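Local coordinates for Ufm1-specific protease (Caenorhabditis elegans, PDB 5EJJ), which cleaves the peptide bond at the C-terminal glycine of the ubiquitin-like modifier Ufm1, acting as a thiol protease that releases Ufm1 from its target proteins, at residues A127-R132 with F245-G250; K197-F202 with L341-E346; V122-A127 with A193-D198. All coordinates share one frame; numbering follows the deposited sequence.

Interaction 1 (A127-R132 with F245-G250); sequences ASCVSR and FPAFFG
The carbonyl oxygen A127 O is met by two neighbours on the opposite strand. A247 N donates a hydrogen bond to it at 2.7 Å. P246 CA adds a CA-H...O contact to A127 O at 3.3 Å. In return, A127 N bonds to A247 O. This makes A127 and A247 an antiparallel hydrogen-bonded pair. S128 and P246 form the non-hydrogen-bonded pair after it. C129 and F245 form the next hydrogen-bonded pair, with F245 N meeting C129 O at 2.9 Å, and the pairing runs on to S131 and V243. The short strand segments are far from exactly antiparallel, with 133° between their directions.

The side chains of A127, C129, F245 and A247 share one face of the sheet. C129 CB lies over the F245 ring in a CH-pi contact, 3.5 Å from the ring centroid and 16° off the normal. C129 SG makes an oblique sulfur-aromatic contact, 4.2 Å from the centroid of the F245 ring. It also touches A247 CB at 3.6 Å. F245 CG sits between its backbone N and carbonyl carbon (chi1 64°). That torsion turns the ring back to C129, one face against its CB. S128 is on the other face, and its OG bonds to P195 O.

Strand 235-247 is an outermost strand of a five-stranded mixed sheet, and strand 127-139 lies next to it. Helix 253-280 packs on F245 through R259, S260 and A263. On its far side, strand 127-139 pairs with strand 199-205.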
ATOM      1  N   ALA A 127       9.011 -11.245  -4.533  1.00 23.31           N
ATOM      2  CA  ALA A 127       7.606 -11.507  -4.816  1.00 26.20           C
ATOM      3  C   ALA A 127       6.869 -11.788  -3.500  1.00 24.09           C
ATOM      4  O   ALA A 127       7.501 -12.025  -2.472  1.00 22.66           O
ATOM      5  CB  ALA A 127       7.477 -12.680  -5.771  1.00 22.51           C
ATOM      6  N   SER A 128       5.540 -11.738  -3.530  1.00 21.09           N
ATOM      7  CA  SER A 128       4.728 -12.139  -2.386  1.00 18.89           C
ATOM      8  C   SER A 128       4.079 -13.491  -2.626  1.00 19.84           C
ATOM      9  O   SER A 128       3.259 -13.604  -3.526  1.00 21.78           O
ATOM     10  CB  SER A 128       3.613 -11.127  -2.144  1.00 16.91           C
ATOM     11  OG  SER A 128       4.123  -9.949  -1.561  1.00 18.48           O
ATOM     12  N   CYS A 129       4.424 -14.506  -1.827  1.00 20.16           N
ATOM     13  CA  CYS A 129       3.656 -15.762  -1.797  1.00 18.91           C
ATOM     14  C   CYS A 129       2.448 -15.615  -0.893  1.00 15.71           C
ATOM     15  O   CYS A 129       2.562 -15.027   0.168  1.00 16.70           O
ATOM     16  CB  CYS A 129       4.498 -16.889  -1.241  1.00 18.06           C
ATOM     17  SG  CYS A 129       6.021 -17.109  -2.111  1.00 29.42           S
ATOM     18  N   VAL A 130       1.305 -16.169  -1.277  1.00 13.86           N
ATOM     19  CA  VAL A 130       0.110 -16.013  -0.458  1.00 15.14           C
ATOM     20  C   VAL A 130      -0.776 -17.275  -0.442  1.00 15.58           C
ATOM     21  O   VAL A 130      -0.803 -18.029  -1.397  1.00 18.63           O
ATOM     22  CB  VAL A 130      -0.687 -14.796  -0.945  1.00 16.59           C
ATOM     23  CG1 VAL A 130      -1.063 -14.983  -2.372  1.00 19.09           C
ATOM     24  CG2 VAL A 130      -1.921 -14.574  -0.118  1.00 18.04           C
ATOM     25  N   SER A 131      -1.481 -17.517   0.656  1.00 15.03           N
ATOM     26  CA  SER A 131      -2.451 -18.606   0.722  1.00 14.88           C
ATOM     27  C   SER A 131      -3.551 -18.267   1.719  1.00 14.59           C
ATOM     28  O   SER A 131      -3.331 -17.456   2.610  1.00 14.13           O
ATOM     29  CB  SER A 131      -1.770 -19.927   1.084  1.00 14.41           C
ATOM     30  OG  SER A 131      -1.191 -19.868   2.373  1.00 14.87           O
ATOM     31  N   ARG A 132      -4.746 -18.836   1.533  1.00 18.01           N
ATOM     32  CA  ARG A 132      -5.806 -18.743   2.537  1.00 14.49           C
ATOM     33  C   ARG A 132      -5.588 -19.848   3.531  1.00 16.50           C
ATOM     34  O   ARG A 132      -5.261 -20.990   3.173  1.00 15.76           O
ATOM     35  CB  ARG A 132      -7.171 -18.960   1.938  1.00 15.89           C
ATOM     36  CG  ARG A 132      -7.839 -17.740   1.497  1.00 25.60           C
ATOM     37  CD  ARG A 132      -9.349 -17.912   1.541  1.00 34.32           C
ATOM     38  NE  ARG A 132      -9.927 -16.755   2.215  1.00 38.66           N
ATOM     39  CZ  ARG A 132     -11.201 -16.645   2.547  1.00 44.73           C
ATOM     40  NH1 ARG A 132     -12.034 -17.646   2.243  1.00 47.66           N
ATOM     41  NH2 ARG A 132     -11.631 -15.544   3.184  1.00 34.13           N
ATOM     42  N   PHE A 245       3.908 -14.152   2.554  1.00 16.87           N
ATOM     43  CA  PHE A 245       5.336 -14.142   2.867  1.00 14.75           C
ATOM     44  C   PHE A 245       6.199 -13.890   1.624  1.00 18.03           C
ATOM     45  O   PHE A 245       5.844 -14.312   0.523  1.00 18.21           O
ATOM     46  CB  PHE A 245       5.747 -15.427   3.563  1.00 12.88           C
ATOM     47  CG  PHE A 245       5.599 -16.670   2.725  1.00 16.19           C
ATOM     48  CD1 PHE A 245       4.383 -17.340   2.657  1.00 15.63           C
ATOM     49  CD2 PHE A 245       6.695 -17.211   2.053  1.00 16.54           C
ATOM     50  CE1 PHE A 245       4.256 -18.518   1.917  1.00 15.74           C
ATOM     51  CE2 PHE A 245       6.572 -18.388   1.302  1.00 16.29           C
ATOM     52  CZ  PHE A 245       5.346 -19.039   1.237  1.00 16.85           C
ATOM     53  N   PRO A 246       7.323 -13.172   1.790  1.00 16.34           N
ATOM     54  CA  PRO A 246       8.181 -12.821   0.659  1.00 17.45           C
ATOM     55  C   PRO A 246       8.955 -13.974   0.024  1.00 18.24           C
ATOM     56  O   PRO A 246       9.552 -14.781   0.717  1.00 18.69           O
ATOM     57  CB  PRO A 246       9.157 -11.815   1.268  1.00 16.09           C
ATOM     58  CG  PRO A 246       9.100 -12.054   2.689  1.00 12.79           C
ATOM     59  CD  PRO A 246       7.713 -12.429   2.992  1.00 13.55           C
ATOM     60  N   ALA A 247       8.924 -14.011  -1.309  1.00 22.35           N
ATOM     61  CA  ALA A 247       9.780 -14.854  -2.147  1.00 22.37           C
ATOM     62  C   ALA A 247      10.907 -13.995  -2.713  1.00 25.25           C
ATOM     63  O   ALA A 247      10.675 -13.186  -3.622  1.00 26.24           O
ATOM     64  CB  ALA A 247       8.965 -15.393  -3.290  1.00 22.32           C
ATOM     65  N   PHE A 248      12.116 -14.137  -2.183  1.00 24.88           N
ATOM     66  CA  PHE A 248      13.225 -13.330  -2.678  1.00 24.99           C
ATOM     67  C   PHE A 248      14.001 -14.114  -3.726  1.00 30.85           C
ATOM     68  O   PHE A 248      14.144 -15.335  -3.618  1.00 32.04           O
ATOM     69  CB  PHE A 248      14.154 -12.906  -1.539  1.00 24.85           C
ATOM     70  CG  PHE A 248      13.526 -11.955  -0.573  1.00 22.17           C
ATOM     71  CD1 PHE A 248      13.212 -10.663  -0.964  1.00 22.29           C
ATOM     72  CD2 PHE A 248      13.252 -12.345   0.724  1.00 19.77           C
ATOM     73  CE1 PHE A 248      12.639  -9.776  -0.086  1.00 17.66           C
ATOM     74  CE2 PHE A 248      12.668 -11.469   1.611  1.00 18.15           C
ATOM     75  CZ  PHE A 248      12.361 -10.178   1.206  1.00 16.85           C
ATOM     76  N   PHE A 249      14.477 -13.418  -4.755  1.00 30.43           N
ATOM     77  CA  PHE A 249      15.264 -14.067  -5.790  1.00 30.49           C
ATOM     78  C   PHE A 249      16.505 -14.688  -5.158  1.00 32.13           C
ATOM     79  O   PHE A 249      17.253 -14.016  -4.439  1.00 29.92           O
ATOM     80  CB  PHE A 249      15.641 -13.071  -6.881  1.00 34.39           C
ATOM     81  CG  PHE A 249      16.597 -13.622  -7.913  1.00 37.26           C
ATOM     82  CD1 PHE A 249      16.120 -14.246  -9.065  1.00 42.14           C
ATOM     83  CD2 PHE A 249      17.968 -13.496  -7.747  1.00 28.64           C
ATOM     84  CE1 PHE A 249      16.998 -14.749 -10.018  1.00 38.32           C
ATOM     85  CE2 PHE A 249      18.835 -13.992  -8.684  1.00 27.94           C
ATOM     86  CZ  PHE A 249      18.352 -14.622  -9.823  1.00 32.08           C
ATOM     87  N   GLY A 250      16.684 -15.984  -5.393  1.00 31.03           N
ATOM     88  CA  GLY A 250      17.879 -16.677  -4.976  1.00 29.59           C
ATOM     89  C   GLY A 250      17.750 -17.571  -3.762  1.00 31.61           C
ATOM     90  O   GLY A 250      18.736 -18.194  -3.374  1.00 33.27           O
TER

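Interaction 2 (K197-F202 with L341-E346); sequences KDVIEF and LALHSE
Loop 341-346 packs on strand 199-205 of a mixed beta sheet, with S345 and H344 on E201 and L343 on V199. E201 and V199 point toward the loop. E201 makes the polar part. Its CG is anti to the backbone N (chi1 -179°), and the chain runs on extended until the carboxylate meets the loop. S345 binds both oxygens. S345 OG donates to the syn lone pair of E201 OE1 at 2.5 Å. S345 N donates to E201 OE2 at 2.9 Å, also on the syn side but 23° out of the carboxylate plane. The two bonds should fix the rotation of the carboxylate.

The same carboxylate stacks on a face of the H344 ring, with the two planes 22° apart. H344 NE2 is near E201 OE1 but badly angled for a hydrogen bond.

V199 supplies the apolar end. Its CG2 touches L343 CD2 at 4.0 Å, and its CG1 faces L343 O at 3.4 Å. The V199 and L343 side chains cross at about a right angle.

R132 of the adjacent strand 127-139 touches H344 and E346, so the loop also meets the side chain of a second strand. Loop 341-346 is thus fixed to an inner strand of the five-stranded sheet by a serine that donates to both oxygens of one carboxylate, through its backbone N-H and its hydroxyl.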
ATOM      1  N   LYS A 197       2.574  -6.579  -6.177  1.00 25.89           N
ATOM      2  CA  LYS A 197       1.824  -7.049  -7.329  1.00 27.65           C
ATOM      3  C   LYS A 197       2.365  -8.309  -8.006  1.00 32.28           C
ATOM      4  O   LYS A 197       1.703  -8.874  -8.873  1.00 42.08           O
ATOM      5  CB  LYS A 197       1.660  -5.931  -8.363  1.00 37.06           C
ATOM      6  CG  LYS A 197       2.969  -5.473  -9.010  1.00 42.96           C
ATOM      7  CD  LYS A 197       2.738  -4.383 -10.066  1.00 46.08           C
ATOM      8  CE  LYS A 197       2.533  -4.984 -11.458  1.00 55.87           C
ATOM      9  NZ  LYS A 197       3.803  -5.524 -12.062  1.00 53.64           N
ATOM     10  N   ASP A 198       3.552  -8.766  -7.645  1.00 28.19           N
ATOM     11  CA  ASP A 198       3.994 -10.053  -8.184  1.00 32.23           C
ATOM     12  C   ASP A 198       3.739 -11.164  -7.165  1.00 31.81           C
ATOM     13  O   ASP A 198       4.483 -11.321  -6.191  1.00 29.19           O
ATOM     14  CB  ASP A 198       5.450 -10.006  -8.652  1.00 34.20           C
ATOM     15  CG  ASP A 198       5.698  -8.860  -9.604  1.00 46.93           C
ATOM     16  OD1 ASP A 198       4.690  -8.308 -10.106  1.00 53.00           O
ATOM     17  OD2 ASP A 198       6.875  -8.500  -9.835  1.00 46.88           O
ATOM     18  N   VAL A 199       2.675 -11.926  -7.415  1.00 30.17           N
ATOM     19  CA  VAL A 199       2.073 -12.792  -6.417  1.00 21.91           C
ATOM     20  C   VAL A 199       2.005 -14.229  -6.896  1.00 21.44           C
ATOM     21  O   VAL A 199       1.347 -14.492  -7.888  1.00 29.98           O
ATOM     22  CB  VAL A 199       0.634 -12.349  -6.156  1.00 18.95           C
ATOM     23  CG1 VAL A 199      -0.010 -13.233  -5.153  1.00 20.93           C
ATOM     24  CG2 VAL A 199       0.594 -10.931  -5.665  1.00 22.20           C
ATOM     25  N   ILE A 200       2.678 -15.145  -6.201  1.00 17.96           N
ATOM     26  CA  ILE A 200       2.519 -16.587  -6.406  1.00 19.38           C
ATOM     27  C   ILE A 200       1.500 -17.157  -5.388  1.00 22.53           C
ATOM     28  O   ILE A 200       1.822 -17.321  -4.203  1.00 21.24           O
ATOM     29  CB  ILE A 200       3.870 -17.325  -6.196  1.00 20.54           C
ATOM     30  CG1 ILE A 200       4.986 -16.631  -6.953  1.00 25.58           C
ATOM     31  CG2 ILE A 200       3.802 -18.781  -6.616  1.00 18.78           C
ATOM     32  CD1 ILE A 200       5.865 -15.807  -6.064  1.00 28.33           C
ATOM     33  N   GLU A 201       0.282 -17.462  -5.839  1.00 20.07           N
ATOM     34  CA  GLU A 201      -0.756 -18.018  -4.960  1.00 18.61           C
ATOM     35  C   GLU A 201      -0.635 -19.528  -4.720  1.00 20.28           C
ATOM     36  O   GLU A 201      -0.477 -20.275  -5.670  1.00 22.93           O
ATOM     37  CB  GLU A 201      -2.118 -17.724  -5.557  1.00 16.64           C
ATOM     38  CG  GLU A 201      -3.291 -18.216  -4.744  1.00 21.49           C
ATOM     39  CD  GLU A 201      -4.583 -17.448  -5.076  1.00 32.42           C
ATOM     40  OE1 GLU A 201      -5.646 -18.106  -5.191  1.00 33.77           O
ATOM     41  OE2 GLU A 201      -4.535 -16.189  -5.212  1.00 34.01           O
ATOM     42  N   PHE A 202      -0.715 -19.976  -3.460  1.00 22.88           N
ATOM     43  CA  PHE A 202      -0.715 -21.419  -3.122  1.00 22.70           C
ATOM     44  C   PHE A 202      -1.979 -21.889  -2.405  1.00 22.54           C
ATOM     45  O   PHE A 202      -2.756 -21.093  -1.866  1.00 20.23           O
ATOM     46  CB  PHE A 202       0.440 -21.813  -2.214  1.00 17.93           C
ATOM     47  CG  PHE A 202       1.791 -21.589  -2.794  1.00 19.71           C
ATOM     48  CD1 PHE A 202       2.290 -20.302  -2.958  1.00 20.48           C
ATOM     49  CD2 PHE A 202       2.611 -22.664  -3.092  1.00 21.67           C
ATOM     50  CE1 PHE A 202       3.574 -20.092  -3.440  1.00 20.87           C
ATOM     51  CE2 PHE A 202       3.908 -22.477  -3.584  1.00 19.33           C
ATOM     52  CZ  PHE A 202       4.385 -21.190  -3.757  1.00 21.00           C
ATOM     53  N   LEU A 341      -4.325  -4.452  -0.178  1.00 16.70           N
ATOM     54  CA  LEU A 341      -3.989  -5.063  -1.447  1.00 18.70           C
ATOM     55  C   LEU A 341      -4.833  -6.314  -1.558  1.00 27.86           C
ATOM     56  O   LEU A 341      -5.192  -6.941  -0.559  1.00 36.88           O
ATOM     57  CB  LEU A 341      -2.499  -5.392  -1.520  1.00 13.79           C
ATOM     58  CG  LEU A 341      -1.706  -4.194  -1.014  1.00 12.87           C
ATOM     59  CD1 LEU A 341      -0.194  -4.426  -1.026  1.00 15.26           C
ATOM     60  CD2 LEU A 341      -2.076  -2.948  -1.797  1.00 16.52           C
ATOM     61  N   ALA A 342      -5.190  -6.681  -2.766  1.00 28.71           N
ATOM     62  CA  ALA A 342      -5.933  -7.909  -2.913  1.00 39.04           C
ATOM     63  C   ALA A 342      -4.976  -8.887  -3.579  1.00 40.51           C
ATOM     64  O   ALA A 342      -4.861  -8.940  -4.818  1.00 43.91           O
ATOM     65  CB  ALA A 342      -7.170  -7.671  -3.746  1.00 46.72           C
ATOM     66  N   LEU A 343      -4.247  -9.629  -2.754  1.00 28.26           N
ATOM     67  CA  LEU A 343      -3.181 -10.444  -3.298  1.00 28.16           C
ATOM     68  C   LEU A 343      -3.726 -11.832  -3.556  1.00 30.45           C
ATOM     69  O   LEU A 343      -3.313 -12.521  -4.506  1.00 28.55           O
ATOM     70  CB  LEU A 343      -1.971 -10.472  -2.356  1.00 24.56           C
ATOM     71  CG  LEU A 343      -1.365  -9.125  -1.930  1.00 23.50           C
ATOM     72  CD1 LEU A 343      -0.198  -9.361  -1.015  1.00 20.40           C
ATOM     73  CD2 LEU A 343      -0.915  -8.261  -3.093  1.00 19.20           C
ATOM     74  N   HIS A 344      -4.674 -12.241  -2.716  1.00 30.06           N
ATOM     75  CA  HIS A 344      -5.284 -13.543  -2.902  1.00 31.12           C
ATOM     76  C   HIS A 344      -6.563 -13.428  -3.729  1.00 36.14           C
ATOM     77  O   HIS A 344      -7.350 -12.489  -3.558  1.00 38.43           O
ATOM     78  CB  HIS A 344      -5.560 -14.231  -1.569  1.00 34.15           C
ATOM     79  CG  HIS A 344      -5.826 -15.703  -1.706  1.00 30.78           C
ATOM     80  ND1 HIS A 344      -7.091 -16.245  -1.616  1.00 28.62           N
ATOM     81  CD2 HIS A 344      -4.990 -16.739  -1.950  1.00 23.58           C
ATOM     82  CE1 HIS A 344      -7.020 -17.550  -1.796  1.00 29.13           C
ATOM     83  NE2 HIS A 344      -5.756 -17.876  -1.995  1.00 25.97           N
ATOM     84  N   SER A 345      -6.757 -14.385  -4.628  1.00 31.49           N
ATOM     85  CA  SER A 345      -7.862 -14.327  -5.566  1.00 33.00           C
ATOM     86  C   SER A 345      -9.219 -14.495  -4.879  1.00 38.40           C
ATOM     87  O   SER A 345     -10.254 -14.084  -5.410  1.00 45.57           O
ATOM     88  CB  SER A 345      -7.676 -15.370  -6.666  1.00 33.08           C
ATOM     89  OG  SER A 345      -7.461 -16.655  -6.114  1.00 35.93           O
ATOM     90  N   GLU A 346      -9.217 -15.089  -3.696  1.00 34.44           N
ATOM     91  CA  GLU A 346     -10.461 -15.273  -2.964  1.00 36.27           C
ATOM     92  C   GLU A 346     -10.659 -14.156  -1.949  1.00 36.76           C
ATOM     93  O   GLU A 346     -11.439 -14.286  -1.005  1.00 40.51           O
ATOM     94  CB  GLU A 346     -10.492 -16.645  -2.275  1.00 37.43           C
ATOM     95  CG  GLU A 346     -10.664 -17.816  -3.238  1.00 45.25           C
ATOM     96  CD  GLU A 346     -10.394 -19.183  -2.597  1.00 59.94           C
ATOM     97  OE1 GLU A 346     -10.211 -19.251  -1.351  1.00 57.94           O
ATOM     98  OE2 GLU A 346     -10.359 -20.193  -3.347  1.00 63.94           O
TER

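Interaction 3 (V122-A127 with A193-D198); sequences VLMEGA and AVPYKD
Two irregular segments of the chain pass close together here, with G126 CA 5.1 Å from A193 CA and A127 CA 4.7 Å from P195 CA. G126 has a positive phi (92°), a backbone shape that suits glycine. Its carbonyl oxygen lies against the peptide between V194 and P195. G126 O is 2.9 Å from P195 N, but a proline nitrogen has no hydrogen to give, so this is packing of backbone on backbone.

M124 carries most of the side-chain contact. Its CG lies against P195 CG at 3.8 Å. Further out the chain bends at chi3 and brings the sulfur and methyl to the edge of the Y196 ring. This is a Met-aromatic contact made at the edge. M124 SD is 4.5 Å from the centroid of the Y196 ring, 77° off its normal. M124 CE also touches V194 CG1 at 4.1 Å. The other apolar touch is small, between the methyls of A127 and A193.

Segment 193-198 is folded on itself. P195 and Y196 are the central residues of a type I beta turn, in which V194 O accepts from K197 N and also from D198 N. D198 OD2 takes V194 N at 2.8 Å, from above the carboxylate plane. D198 OD1 forms a salt bridge with K197 NZ. The turn is therefore tied at both its backbone and its acid side chain.

L294 touches both M124 and Y196. The carboxylate of E125 forms a salt bridge with R43, which lies just before strand 45-53. Segment 122-127 leads from strand 117-119 into strand 127-139, and segment 193-198 leads from helix 187-190 into strand 199-205.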
ATOM      1  N   VAL A 122      16.862   2.224   0.530  1.00 24.82           N
ATOM      2  CA  VAL A 122      16.445   0.829   0.475  1.00 20.44           C
ATOM      3  C   VAL A 122      15.235   0.675  -0.419  1.00 20.36           C
ATOM      4  O   VAL A 122      14.278   1.451  -0.285  1.00 23.92           O
ATOM      5  CB  VAL A 122      16.031   0.339   1.865  1.00 18.52           C
ATOM      6  CG1 VAL A 122      15.696  -1.154   1.820  1.00 13.60           C
ATOM      7  CG2 VAL A 122      17.114   0.660   2.892  1.00 14.85           C
ATOM      8  N   LEU A 123      15.284  -0.330  -1.303  1.00 17.98           N
ATOM      9  CA  LEU A 123      14.283  -0.541  -2.355  1.00 16.72           C
ATOM     10  C   LEU A 123      13.409  -1.772  -2.123  1.00 22.23           C
ATOM     11  O   LEU A 123      13.818  -2.706  -1.431  1.00 25.51           O
ATOM     12  CB  LEU A 123      14.978  -0.713  -3.705  1.00 19.50           C
ATOM     13  CG  LEU A 123      15.919   0.392  -4.206  1.00 16.25           C
ATOM     14  CD1 LEU A 123      16.641  -0.046  -5.464  1.00 14.44           C
ATOM     15  CD2 LEU A 123      15.175   1.680  -4.444  1.00 12.06           C
ATOM     16  N   MET A 124      12.210  -1.794  -2.716  1.00 24.89           N
ATOM     17  CA  MET A 124      11.383  -2.998  -2.660  1.00 18.93           C
ATOM     18  C   MET A 124      12.141  -4.119  -3.306  1.00 21.26           C
ATOM     19  O   MET A 124      13.064  -3.886  -4.076  1.00 27.61           O
ATOM     20  CB  MET A 124      10.057  -2.809  -3.373  1.00 16.45           C
ATOM     21  CG  MET A 124       9.000  -2.334  -2.440  1.00 20.25           C
ATOM     22  SD  MET A 124       7.546  -1.772  -3.298  1.00 26.67           S
ATOM     23  CE  MET A 124       8.301  -1.064  -4.765  1.00 40.09           C
ATOM     24  N   GLU A 125      11.742  -5.341  -3.014  1.00 23.33           N
ATOM     25  CA  GLU A 125      12.503  -6.483  -3.460  1.00 23.10           C
ATOM     26  C   GLU A 125      11.606  -7.683  -3.244  1.00 25.02           C
ATOM     27  O   GLU A 125      10.895  -7.736  -2.246  1.00 26.45           O
ATOM     28  CB  GLU A 125      13.726  -6.590  -2.576  1.00 22.34           C
ATOM     29  CG  GLU A 125      14.859  -7.361  -3.150  1.00 31.56           C
ATOM     30  CD  GLU A 125      16.078  -7.321  -2.237  1.00 45.05           C
ATOM     31  OE1 GLU A 125      16.519  -6.202  -1.831  1.00 39.65           O
ATOM     32  OE2 GLU A 125      16.583  -8.423  -1.912  1.00 48.68           O
ATOM     33  N   GLY A 126      11.594  -8.615  -4.193  1.00 25.91           N
ATOM     34  CA  GLY A 126      10.925  -9.894  -4.007  1.00 22.35           C
ATOM     35  C   GLY A 126       9.480 -10.008  -4.460  1.00 22.84           C
ATOM     36  O   GLY A 126       8.796  -9.022  -4.744  1.00 23.56           O
ATOM     37  N   ALA A 127       9.011 -11.245  -4.533  1.00 23.31           N
ATOM     38  CA  ALA A 127       7.606 -11.507  -4.816  1.00 26.20           C
ATOM     39  C   ALA A 127       6.869 -11.788  -3.500  1.00 24.09           C
ATOM     40  O   ALA A 127       7.501 -12.025  -2.472  1.00 22.66           O
ATOM     41  CB  ALA A 127       7.477 -12.680  -5.771  1.00 22.51           C
ATOM     42  N   ALA A 193      11.026  -8.967  -9.263  1.00 33.68           N
ATOM     43  CA  ALA A 193       9.652  -8.876  -8.793  1.00 31.67           C
ATOM     44  C   ALA A 193       9.434  -7.760  -7.758  1.00 32.09           C
ATOM     45  O   ALA A 193      10.384  -7.258  -7.137  1.00 32.68           O
ATOM     46  CB  ALA A 193       9.180 -10.232  -8.276  1.00 28.79           C
ATOM     47  N   VAL A 194       8.185  -7.358  -7.582  1.00 25.21           N
ATOM     48  CA  VAL A 194       7.861  -6.458  -6.490  1.00 28.43           C
ATOM     49  C   VAL A 194       6.693  -6.948  -5.622  1.00 28.85           C
ATOM     50  O   VAL A 194       5.642  -7.325  -6.133  1.00 33.80           O
ATOM     51  CB  VAL A 194       7.584  -5.022  -6.982  1.00 30.68           C
ATOM     52  CG1 VAL A 194       8.878  -4.288  -7.186  1.00 27.50           C
ATOM     53  CG2 VAL A 194       6.733  -5.038  -8.241  1.00 35.45           C
ATOM     54  N   PRO A 195       6.866  -6.901  -4.296  1.00 24.26           N
ATOM     55  CA  PRO A 195       5.911  -7.442  -3.317  1.00 27.21           C
ATOM     56  C   PRO A 195       4.432  -7.001  -3.453  1.00 23.56           C
ATOM     57  O   PRO A 195       3.558  -7.737  -2.990  1.00 16.33           O
ATOM     58  CB  PRO A 195       6.483  -6.956  -1.972  1.00 21.83           C
ATOM     59  CG  PRO A 195       7.352  -5.790  -2.334  1.00 23.63           C
ATOM     60  CD  PRO A 195       7.962  -6.179  -3.637  1.00 23.48           C
ATOM     61  N   TYR A 196       4.145  -5.843  -4.048  1.00 25.54           N
ATOM     62  CA  TYR A 196       2.755  -5.375  -4.049  1.00 25.27           C
ATOM     63  C   TYR A 196       1.959  -5.813  -5.277  1.00 29.35           C
ATOM     64  O   TYR A 196       0.785  -5.463  -5.394  1.00 30.67           O
ATOM     65  CB  TYR A 196       2.646  -3.858  -3.846  1.00 23.24           C
ATOM     66  CG  TYR A 196       3.301  -3.050  -4.949  1.00 32.20           C
ATOM     67  CD1 TYR A 196       4.645  -2.747  -4.899  1.00 30.19           C
ATOM     68  CD2 TYR A 196       2.576  -2.603  -6.043  1.00 35.06           C
ATOM     69  CE1 TYR A 196       5.256  -2.030  -5.903  1.00 35.49           C
ATOM     70  CE2 TYR A 196       3.185  -1.877  -7.061  1.00 36.39           C
ATOM     71  CZ  TYR A 196       4.530  -1.592  -6.984  1.00 37.35           C
ATOM     72  OH  TYR A 196       5.164  -0.869  -7.981  1.00 36.07           O
ATOM     73  N   LYS A 197       2.574  -6.579  -6.177  1.00 25.89           N
ATOM     74  CA  LYS A 197       1.824  -7.049  -7.329  1.00 27.65           C
ATOM     75  C   LYS A 197       2.365  -8.309  -8.006  1.00 32.28           C
ATOM     76  O   LYS A 197       1.703  -8.874  -8.873  1.00 42.08           O
ATOM     77  CB  LYS A 197       1.660  -5.931  -8.363  1.00 37.06           C
ATOM     78  CG  LYS A 197       2.969  -5.473  -9.010  1.00 42.96           C
ATOM     79  CD  LYS A 197       2.738  -4.383 -10.066  1.00 46.08           C
ATOM     80  CE  LYS A 197       2.533  -4.984 -11.458  1.00 55.87           C
ATOM     81  NZ  LYS A 197       3.803  -5.524 -12.062  1.00 53.64           N
ATOM     82  N   ASP A 198       3.552  -8.766  -7.645  1.00 28.19           N
ATOM     83  CA  ASP A 198       3.994 -10.053  -8.184  1.00 32.23           C
ATOM     84  C   ASP A 198       3.739 -11.164  -7.165  1.00 31.81           C
ATOM     85  O   ASP A 198       4.483 -11.321  -6.191  1.00 29.19           O
ATOM     86  CB  ASP A 198       5.450 -10.006  -8.652  1.00 34.20           C
ATOM     87  CG  ASP A 198       5.698  -8.860  -9.604  1.00 46.93           C
ATOM     88  OD1 ASP A 198       4.690  -8.308 -10.106  1.00 53.00           O
ATOM     89  OD2 ASP A 198       6.875  -8.500  -9.835  1.00 46.88           O
TER

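In the fold
All three contacts lie around one five-stranded mixed sheet, with centres about 10 Å (1 and 2), 9 Å (1 and 3) and 13 Å (2 and 3) apart. Strand 127-139 is next to both 199-205 and 235-247. Interaction 1 joins it to 235-247, interaction 2 lays a loop on 199-205, and interaction 3 packs the loops that lead into 127-139 and 199-205. The segments come in the order 122-127, 127-132, 193-198, 197-202, 245-250, 341-346. Interactions 1 and 3 share A127; interactions 2 and 3 share K197 and D198. All lie away from the probable catalytic residues C396, D520 and H522, consistent with a place in the fold outside the protease active site.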